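Local coordinates for protein membrane-bound protease PH1510 (Pyrococcus horikoshii, PDB 6M4B) that cleaves substrate proteins, among them a stomatin homolog, preferentially near hydrophobic or aromatic residues, as the N-terminal serine protease domain of a membrane-bound enzyme, here inactivated at its nucleophile, at residues L5-V10 / E204-A209; R62-K67 / T187-N192; S92-M97 / V167-A172. The protein carries 1 engineered substitution. All blocks are in the same frame, centred on the assembly; numbering follows the deposited sequence.

Contact 1 of 3, residues L5-V10 / E204-A209; sequences LAKNIV and EVRYLA
Ile9 and Arg206 meet where strand 204-207 runs parallel to the first strand of the domain, 9-16, and closes one side of the six-stranded parallel sheet. Three backbone bonds fix the register: Glu204 N to Asn8 O at 2.8 Å, then Val10 N to Glu204 O, then Arg206 N to Val10 O at 2.9 Å. This alternation, in which Val10 gives its N-H and its carbonyl to two residues flanking Val205, is that of a regular parallel pair. Ile9 CB lies near Glu204 O; CG2 faces the same oxygen and Arg206 CD. The other branch, beside the backbone N (chi1 -68°), carries CG1 to the carbon of the guanidinium and CD1 over one face of that group, 3.3 Å from Arg206 NH2. The arginine thus lays its flat end over the isoleucine tip, and NH2 also makes a weak hydrogen bond to the Tyr11 hydroxyl. On the same side Lys7 bends at chi2 (-107°); its CB comes 3.3 Å from Glu204 OE2, whereas its ammonium turns toward the arginine. A water accepts from Lys7 NZ and Arg206 NH1, each at 2.7 Å. Val10 and Val205 point to the other face, where Val205 packs on Leu179 of helix 175-182. Lys7 NZ and Arg206 NH1 stand 4.6 Å apart. The water they share probably eases the repulsion between these two cations, and the strands are joined by backbone bonds, with no salt bridge between the two segments.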
loop_
_atom_site.group_PDB
_atom_site.type_symbol
_atom_site.label_atom_id
_atom_site.label_comp_id
_atom_site.label_asym_id
_atom_site.label_seq_id
_atom_site.Cartn_x
_atom_site.Cartn_y
_atom_site.Cartn_z
ATOM N N LEU A 5 25.691 -19.071 21.128
ATOM C CA LEU A 5 25.527 -18.163 19.951
ATOM C C LEU A 5 23.997 -17.812 19.634
ATOM O O LEU A 5 23.399 -17.000 20.363
ATOM C CB LEU A 5 26.474 -18.580 18.738
ATOM C CG LEU A 5 27.768 -17.697 18.669
ATOM C CD1 LEU A 5 29.011 -18.404 18.093
ATOM C CD2 LEU A 5 27.551 -16.332 17.978
ATOM N N ALA A 6 23.388 -18.355 18.578
ATOM C CA ALA A 6 22.090 -17.873 18.039
ATOM C C ALA A 6 20.856 -18.339 18.836
ATOM O O ALA A 6 20.628 -19.539 18.961
ATOM C CB ALA A 6 21.945 -18.280 16.566
ATOM N N LYS A 7 20.113 -17.382 19.411
ATOM C CA LYS A 7 18.827 -17.643 20.070
ATOM C C LYS A 7 17.585 -17.171 19.278
ATOM O O LYS A 7 17.652 -16.348 18.364
ATOM C CB LYS A 7 18.811 -17.061 21.505
ATOM C CG LYS A 7 19.134 -15.552 21.670
ATOM C CD LYS A 7 20.521 -15.310 22.268
ATOM C CE LYS A 7 21.116 -13.977 21.768
ATOM N NZ LYS A 7 22.293 -13.486 22.552
ATOM N N ASN A 8 16.450 -17.756 19.624
ATOM C CA ASN A 8 15.222 -17.611 18.903
ATOM C C ASN A 8 14.480 -16.666 19.814
ATOM O O ASN A 8 13.980 -17.051 20.867
ATOM C CB ASN A 8 14.564 -19.000 18.807
ATOM C CG ASN A 8 13.515 -19.110 17.684
ATOM O OD1 ASN A 8 13.393 -18.245 16.845
ATOM N ND2 ASN A 8 12.739 -20.180 17.701
ATOM N N ILE A 9 14.446 -15.399 19.429
ATOM C CA ILE A 9 13.840 -14.367 20.240
ATOM C C ILE A 9 12.513 -13.880 19.626
ATOM O O ILE A 9 12.456 -13.536 18.436
ATOM C CB ILE A 9 14.812 -13.180 20.379
ATOM C CG1 ILE A 9 16.012 -13.625 21.226
ATOM C CG2 ILE A 9 14.132 -11.995 21.036
ATOM C CD1 ILE A 9 17.237 -12.741 21.110
ATOM N N VAL A 10 11.486 -13.786 20.462
ATOM C CA VAL A 10 10.272 -13.093 20.106
ATOM C C VAL A 10 10.104 -11.862 20.997
ATOM O O VAL A 10 10.061 -11.967 22.219
ATOM C CB VAL A 10 9.032 -14.004 20.197
ATOM C CG1 VAL A 10 7.750 -13.222 19.908
ATOM C CG2 VAL A 10 9.162 -15.124 19.166
ATOM N N GLU A 204 12.734 -17.295 23.363
ATOM C CA GLU A 204 12.900 -16.374 24.484
ATOM C C GLU A 204 12.028 -15.180 24.266
ATOM O O GLU A 204 12.276 -14.402 23.377
ATOM C CB GLU A 204 14.354 -15.936 24.628
ATOM C CG GLU A 204 15.257 -17.096 25.042
ATOM C CD GLU A 204 16.735 -16.751 25.074
ATOM O OE1 GLU A 204 17.067 -15.714 25.720
ATOM O OE2 GLU A 204 17.538 -17.557 24.494
ATOM N N VAL A 205 11.009 -15.027 25.092
ATOM C CA VAL A 205 10.119 -13.886 24.993
ATOM C C VAL A 205 10.791 -12.691 25.665
ATOM O O VAL A 205 11.222 -12.816 26.774
ATOM C CB VAL A 205 8.800 -14.185 25.683
ATOM C CG1 VAL A 205 7.887 -12.957 25.638
ATOM C CG2 VAL A 205 8.137 -15.401 25.026
ATOM N N ARG A 206 10.910 -11.558 24.982
ATOM C CA ARG A 206 11.412 -10.301 25.588
ATOM C C ARG A 206 10.424 -9.154 25.376
ATOM O O ARG A 206 9.912 -8.983 24.287
ATOM C CB ARG A 206 12.751 -9.913 24.989
ATOM C CG ARG A 206 13.858 -10.913 25.235
ATOM C CD ARG A 206 15.127 -10.425 24.565
ATOM N NE ARG A 206 16.284 -11.272 24.877
ATOM C CZ ARG A 206 17.462 -11.193 24.264
ATOM N NH1 ARG A 206 18.438 -12.019 24.616
ATOM N NH2 ARG A 206 17.670 -10.304 23.293
ATOM N N TYR A 207 10.132 -8.398 26.419
ATOM C CA TYR A 207 9.154 -7.304 26.366
ATOM C C TYR A 207 9.874 -6.020 26.020
ATOM O O TYR A 207 10.919 -5.759 26.534
ATOM C CB TYR A 207 8.308 -7.229 27.662
ATOM C CG TYR A 207 7.316 -8.377 27.752
ATOM C CD1 TYR A 207 7.733 -9.637 28.118
ATOM C CD2 TYR A 207 5.950 -8.214 27.397
ATOM C CE1 TYR A 207 6.842 -10.726 28.156
ATOM C CE2 TYR A 207 5.043 -9.296 27.451
ATOM C CZ TYR A 207 5.497 -10.555 27.813
ATOM O OH TYR A 207 4.682 -11.687 27.892
ATOM N N LEU A 208 9.342 -5.262 25.074
ATOM C CA LEU A 208 9.879 -3.957 24.757
ATOM C C LEU A 208 8.995 -2.962 25.434
ATOM O O LEU A 208 7.754 -3.090 25.400
ATOM C CB LEU A 208 9.872 -3.680 23.255
ATOM C CG LEU A 208 10.800 -4.580 22.461
ATOM C CD1 LEU A 208 10.554 -4.348 20.997
ATOM C CD2 LEU A 208 12.261 -4.324 22.816
ATOM N N ALA A 209 9.633 -1.966 26.043
ATOM C CA ALA A 209 8.930 -0.964 26.833
ATOM C C ALA A 209 8.926 0.387 26.073
ATOM O O ALA A 209 9.826 0.669 25.271
ATOM C CB ALA A 209 9.568 -0.846 28.229
HETATM O O HOH W 1 21.069 -11.718 24.242
#

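Contact 2 of 3, residues R62-K67 / T187-N192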
loop_
_atom_site.group_PDB
_atom_site.type_symbol
_atom_site.label_atom_id
_atom_site.label_comp_id
_atom_site.label_asym_id
_atom_site.label_seq_id
_atom_site.Cartn_x
_atom_site.Cartn_y
_atom_site.Cartn_z
ATOM N N ARG A 62 4.804 -0.151 6.879
ATOM C CA ARG A 62 5.978 -0.528 7.686
ATOM C C ARG A 62 5.982 -2.039 8.001
ATOM O O ARG A 62 7.004 -2.700 7.856
ATOM C CB ARG A 62 5.997 0.263 8.980
ATOM C CG ARG A 62 7.207 0.048 9.855
ATOM C CD ARG A 62 8.468 0.444 9.135
ATOM N NE ARG A 62 9.632 0.162 9.939
ATOM C CZ ARG A 62 10.398 -0.921 9.872
ATOM N NH1 ARG A 62 10.133 -1.937 9.039
ATOM N NH2 ARG A 62 11.471 -0.984 10.668
ATOM N N ILE A 63 4.825 -2.559 8.375
ATOM C CA ILE A 63 4.672 -3.991 8.595
ATOM C C ILE A 63 4.961 -4.776 7.319
ATOM O O ILE A 63 5.711 -5.756 7.348
ATOM C CB ILE A 63 3.289 -4.300 9.152
ATOM C CG1 ILE A 63 3.203 -3.720 10.569
ATOM C CG2 ILE A 63 2.989 -5.798 9.139
ATOM C CD1 ILE A 63 1.819 -3.627 11.120
ATOM N N GLN A 64 4.451 -4.323 6.182
ATOM C CA GLN A 64 4.651 -5.060 4.960
ATOM C C GLN A 64 6.111 -5.161 4.535
ATOM O O GLN A 64 6.469 -6.129 3.897
ATOM C CB GLN A 64 3.819 -4.471 3.816
ATOM C CG GLN A 64 2.321 -4.770 3.925
ATOM C CD GLN A 64 1.519 -4.093 2.810
ATOM O OE1 GLN A 64 1.878 -2.994 2.353
ATOM N NE2 GLN A 64 0.433 -4.730 2.371
ATOM N N GLN A 65 6.909 -4.125 4.801
ATOM C CA GLN A 65 8.348 -4.100 4.481
ATOM C C GLN A 65 9.201 -4.696 5.616
ATOM O O GLN A 65 10.398 -4.730 5.496
ATOM C CB GLN A 65 8.853 -2.649 4.234
ATOM C CG GLN A 65 8.123 -1.787 3.188
ATOM C CD GLN A 65 8.369 -2.227 1.755
ATOM O OE1 GLN A 65 8.122 -3.371 1.387
ATOM N NE2 GLN A 65 8.828 -1.302 0.928
ATOM N N SER A 66 8.588 -5.059 6.733
ATOM C CA SER A 66 9.303 -5.616 7.871
ATOM C C SER A 66 10.154 -6.784 7.450
ATOM O O SER A 66 9.720 -7.628 6.703
ATOM C CB SER A 66 8.341 -6.060 8.998
ATOM O OG SER A 66 9.080 -6.582 10.104
ATOM N N LYS A 67 11.381 -6.831 7.929
ATOM C CA LYS A 67 12.246 -7.973 7.624
ATOM C C LYS A 67 11.964 -9.150 8.522
ATOM O O LYS A 67 12.525 -10.196 8.298
ATOM C CB LYS A 67 13.727 -7.576 7.740
ATOM C CG LYS A 67 14.122 -6.571 6.662
ATOM C CD LYS A 67 15.492 -5.947 6.885
ATOM C CE LYS A 67 15.762 -4.877 5.823
ATOM N NZ LYS A 67 16.870 -3.969 6.205
ATOM N N THR A 187 3.578 -17.357 7.514
ATOM C CA THR A 187 3.123 -15.999 7.507
ATOM C C THR A 187 2.107 -15.879 6.382
ATOM O O THR A 187 2.196 -16.560 5.372
ATOM C CB THR A 187 4.275 -15.002 7.299
ATOM O OG1 THR A 187 5.020 -15.334 6.117
ATOM C CG2 THR A 187 5.189 -15.025 8.498
ATOM N N LYS A 188 1.127 -15.023 6.565
ATOM C CA LYS A 188 0.087 -14.910 5.566
ATOM C C LYS A 188 0.455 -13.957 4.442
ATOM O O LYS A 188 -0.150 -13.987 3.396
ATOM C CB LYS A 188 -1.255 -14.473 6.201
ATOM C CG LYS A 188 -1.893 -15.475 7.155
ATOM C CD LYS A 188 -1.978 -16.928 6.710
ATOM C CE LYS A 188 -2.718 -17.204 5.411
ATOM N NZ LYS A 188 -4.173 -17.050 5.565
ATOM N N ILE A 189 1.440 -13.112 4.670
ATOM C CA ILE A 189 2.003 -12.251 3.640
ATOM C C ILE A 189 3.520 -12.548 3.627
ATOM O O ILE A 189 4.065 -13.080 4.589
ATOM C CB ILE A 189 1.740 -10.739 3.885
ATOM C CG1 ILE A 189 2.280 -10.272 5.236
ATOM C CG2 ILE A 189 0.268 -10.430 3.811
ATOM C CD1 ILE A 189 2.223 -8.759 5.454
ATOM N N PRO A 190 4.196 -12.253 2.528
ATOM C CA PRO A 190 5.636 -12.524 2.469
ATOM C C PRO A 190 6.476 -11.678 3.442
ATOM O O PRO A 190 6.057 -10.609 3.887
ATOM C CB PRO A 190 6.011 -12.181 0.998
ATOM C CG PRO A 190 4.726 -12.020 0.275
ATOM C CD PRO A 190 3.698 -11.618 1.296
ATOM N N VAL A 191 7.622 -12.202 3.792
ATOM C CA VAL A 191 8.688 -11.463 4.503
ATOM C C VAL A 191 9.794 -11.472 3.467
ATOM O O VAL A 191 10.236 -12.581 3.098
ATOM C CB VAL A 191 9.132 -12.187 5.795
ATOM C CG1 VAL A 191 10.263 -11.439 6.507
ATOM C CG2 VAL A 191 7.960 -12.330 6.731
ATOM N N ASN A 192 10.147 -10.283 2.928
ATOM C CA ASN A 192 11.053 -10.120 1.725
ATOM C C ASN A 192 10.923 -11.251 0.710
ATOM O O ASN A 192 11.878 -12.003 0.471
ATOM C CB ASN A 192 12.535 -9.984 2.135
ATOM C CG ASN A 192 12.807 -8.747 2.987
ATOM O OD1 ASN A 192 12.488 -7.578 2.638
ATOM N ND2 ASN A 192 13.448 -8.998 4.120
HETATM O O HOH W 2 5.090 -8.117 3.026
#
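This is a contact without direct hydrogen bonds, in which the end of helix 53-64 and the turn after it lie against the irregular segment 187-192, which follows helix 175-182 and precedes strand 204-207 in the chain. Two backbone carbonyls face each other across it, and one water donates to both, at 2.6 Å to Gln64 O and 2.8 Å to Pro190 O. Beside this bridge Gln64 CG touches the tip of Ile189, CD1, at 4.3 Å. Farther along, the closest approach is that of Val191 CG1, 3.1 Å from Lys67 O; this methyl, anti to the backbone N (chi1 178°), also meets Ser66 O. Lys67 lies across Asn192, its CG 3.6 Å from the amide ND2, while the rest of the lysine chain extends onward. The turn itself is held by Ser66 N bonding to Ile63 O, and by the Ser66 hydroxyl, which bonds to Ile68 O. The second subunit reaches this region too: Gln65 NE2 bonds to Asn58 and Asp54 of that chain, and Ile125 of the same chain packs on Pro190. Two facing carbonyls cannot bond to each other, so the water gives each a proton, and Pro190 O has a weak second donor in His93 NE2; the remainder of the contact rests on van der Waals packing.

Contact 3 of 3, residues S92-M97 / V167-A172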
loop_
_atom_site.group_PDB
_atom_site.type_symbol
_atom_site.label_atom_id
_atom_site.label_comp_id
_atom_site.label_asym_id
_atom_site.label_seq_id
_atom_site.Cartn_x
_atom_site.Cartn_y
_atom_site.Cartn_z
ATOM N N SER A 92 -0.982 -7.587 8.397
ATOM C CA SER A 92 0.088 -8.199 9.168
ATOM C C SER A 92 0.247 -9.665 8.815
ATOM O O SER A 92 -0.610 -10.285 8.166
ATOM C CB SER A 92 -0.196 -8.038 10.674
ATOM O OG SER A 92 -1.077 -9.059 11.147
ATOM N N HIS A 93 1.371 -10.215 9.259
ATOM C CA HIS A 93 1.765 -11.578 8.933
ATOM C C HIS A 93 0.897 -12.643 9.566
ATOM O O HIS A 93 0.810 -13.742 9.052
ATOM C CB HIS A 93 3.226 -11.772 9.318
ATOM C CG HIS A 93 4.152 -10.903 8.551
ATOM N ND1 HIS A 93 4.478 -9.629 8.952
ATOM C CD2 HIS A 93 4.823 -11.114 7.387
ATOM C CE1 HIS A 93 5.306 -9.086 8.071
ATOM N NE2 HIS A 93 5.519 -9.967 7.110
ATOM N N LEU A 94 0.318 -12.322 10.725
ATOM C CA LEU A 94 -0.506 -13.237 11.469
ATOM C C LEU A 94 -1.365 -12.434 12.450
ATOM O O LEU A 94 -0.880 -11.469 13.024
ATOM C CB LEU A 94 0.362 -14.226 12.257
ATOM C CG LEU A 94 -0.322 -15.548 12.641
ATOM C CD1 LEU A 94 -0.356 -16.410 11.419
ATOM C CD2 LEU A 94 0.414 -16.324 13.734
ATOM N N ILE A 95 -2.626 -12.820 12.621
ATOM C CA ILE A 95 -3.486 -12.139 13.547
ATOM C C ILE A 95 -3.911 -13.146 14.574
ATOM O O ILE A 95 -4.386 -14.223 14.222
ATOM C CB ILE A 95 -4.763 -11.547 12.880
ATOM C CG1 ILE A 95 -4.411 -10.601 11.715
ATOM C CG2 ILE A 95 -5.560 -10.772 13.905
ATOM C CD1 ILE A 95 -5.581 -10.388 10.760
ATOM N N ALA A 96 -3.806 -12.740 15.822
ATOM C CA ALA A 96 -4.342 -13.484 16.947
ATOM C C ALA A 96 -5.281 -12.584 17.747
ATOM O O ALA A 96 -5.026 -11.373 17.893
ATOM C CB ALA A 96 -3.206 -13.957 17.830
ATOM N N MET A 97 -6.337 -13.181 18.262
ATOM C CA MET A 97 -7.267 -12.476 19.177
ATOM C C MET A 97 -7.488 -13.216 20.529
ATOM O O MET A 97 -7.640 -14.412 20.563
ATOM C CB MET A 97 -8.610 -12.236 18.485
ATOM C CG MET A 97 -8.542 -11.268 17.285
ATOM S SD MET A 97 -10.150 -11.093 16.512
ATOM C CE MET A 97 -10.945 -10.001 17.681
ATOM N N VAL A 167 -10.792 -14.649 8.779
ATOM C CA VAL A 167 -10.240 -13.312 8.964
ATOM C C VAL A 167 -8.970 -13.290 9.826
ATOM O O VAL A 167 -8.091 -12.471 9.604
ATOM C CB VAL A 167 -11.263 -12.422 9.682
ATOM C CG1 VAL A 167 -10.735 -11.037 9.944
ATOM C CG2 VAL A 167 -12.509 -12.361 8.841
ATOM N N ILE A 168 -8.903 -14.150 10.835
ATOM C CA ILE A 168 -7.712 -14.249 11.696
ATOM C C ILE A 168 -7.228 -15.702 11.709
ATOM O O ILE A 168 -7.894 -16.595 11.210
ATOM C CB ILE A 168 -8.015 -13.791 13.131
ATOM C CG1 ILE A 168 -9.012 -14.737 13.817
ATOM C CG2 ILE A 168 -8.576 -12.373 13.134
ATOM C CD1 ILE A 168 -9.217 -14.444 15.281
ATOM N N GLU A 169 -6.070 -15.920 12.304
ATOM C CA GLU A 169 -5.448 -17.225 12.308
ATOM C C GLU A 169 -5.474 -17.905 13.697
ATOM O O GLU A 169 -5.517 -19.106 13.747
ATOM C CB GLU A 169 -4.020 -17.170 11.741
ATOM C CG GLU A 169 -3.920 -16.815 10.261
ATOM C CD GLU A 169 -4.162 -15.329 10.009
ATOM O OE1 GLU A 169 -5.085 -14.982 9.230
ATOM O OE2 GLU A 169 -3.433 -14.508 10.593
ATOM N N VAL A 170 -5.507 -17.143 14.780
ATOM C CA VAL A 170 -5.347 -17.702 16.092
ATOM C C VAL A 170 -6.248 -17.023 17.105
ATOM O O VAL A 170 -6.316 -15.803 17.192
ATOM C CB VAL A 170 -3.846 -17.569 16.556
ATOM C CG1 VAL A 170 -3.666 -18.026 17.983
ATOM C CG2 VAL A 170 -2.893 -18.346 15.606
ATOM N N VAL A 171 -6.949 -17.838 17.877
ATOM C CA VAL A 171 -7.528 -17.378 19.174
ATOM C C VAL A 171 -6.648 -17.877 20.338
ATOM O O VAL A 171 -6.446 -19.103 20.484
ATOM C CB VAL A 171 -8.955 -17.924 19.369
ATOM C CG1 VAL A 171 -9.557 -17.372 20.665
ATOM C CG2 VAL A 171 -9.799 -17.570 18.161
ATOM N N ALA A 172 -6.170 -16.944 21.154
ATOM C CA ALA A 172 -5.224 -17.249 22.238
ATOM C C ALA A 172 -5.392 -16.372 23.476
ATOM O O ALA A 172 -5.363 -15.126 23.390
ATOM C CB ALA A 172 -3.786 -17.090 21.734
#
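The parallel beta-sheet of this ClpP/crotonase-clan domain ends on one side in the short strand 170-171, which pairs with strand 94-97. Ala96 lies beside Val170 and Met97 beside Val171. Met97 N donates to Val170 O at 2.8 Å, and Ala172 N bonds to Met97 O. Where the chain enters strand 170-171, the N-H groups of Glu169 and Val170 both bond to Ile95 O, the second at 3.2 Å. Glu169 also reaches back with its side chain. Bent at chi2 (75°), it places OE2 2.8 Å from Ile95 N, which meets it nearly along the C-O axis, and the Glu169 chain crosses that of Leu94 at a slant, Leu94 CD1 lying 3.7 Å from OE2. Arg142 forms a salt bridge with the same oxygen, so OE2 is gripped by a backbone N-H and a guanidinium, which would probably favour the charged carboxylate. A leucine in place of Glu169 would probably leave Ile95 N without its side-chain acceptor and Arg142 without this carboxylate. Apolar side chains fill in around these bonds. Ala96 CB and Val170 CB touch on the face covered by Leu178 and Ser182 of helix 175-182. Ile168 crosses both Ile95 and Met97 at about a right angle: its CG2 meets Ile95 CG2 at 3.5 Å, while its other branch, set between the backbone N and the carbonyl carbon (chi1 66°), brings CD1 to 3.7 Å from Met97 SD.

In the fold
Contacts 1 and 3 close the two sides of one parallel sheet, with strands 41-47 and 70-74 between strands 9-16 and 94-97; their centres are about 20 Å apart and they do not touch. Along the chain, contact 3 is nested within the loop closed by contact 2, and that within the loop closed by contact 1. Contacts 2 and 3 meet at His93: Lys188 N lies 2.8 Å from His93 O, a probable hydrogen bond, and Val191 CG2 packs 3.4 Å from His93 NE2. Contacts 1 and 2 lie away from the catalytic and substrate-binding residues. Contact 3 comes nearer, the side chain of Val167 being about 10 Å from that of the substrate-binding residue Cys106.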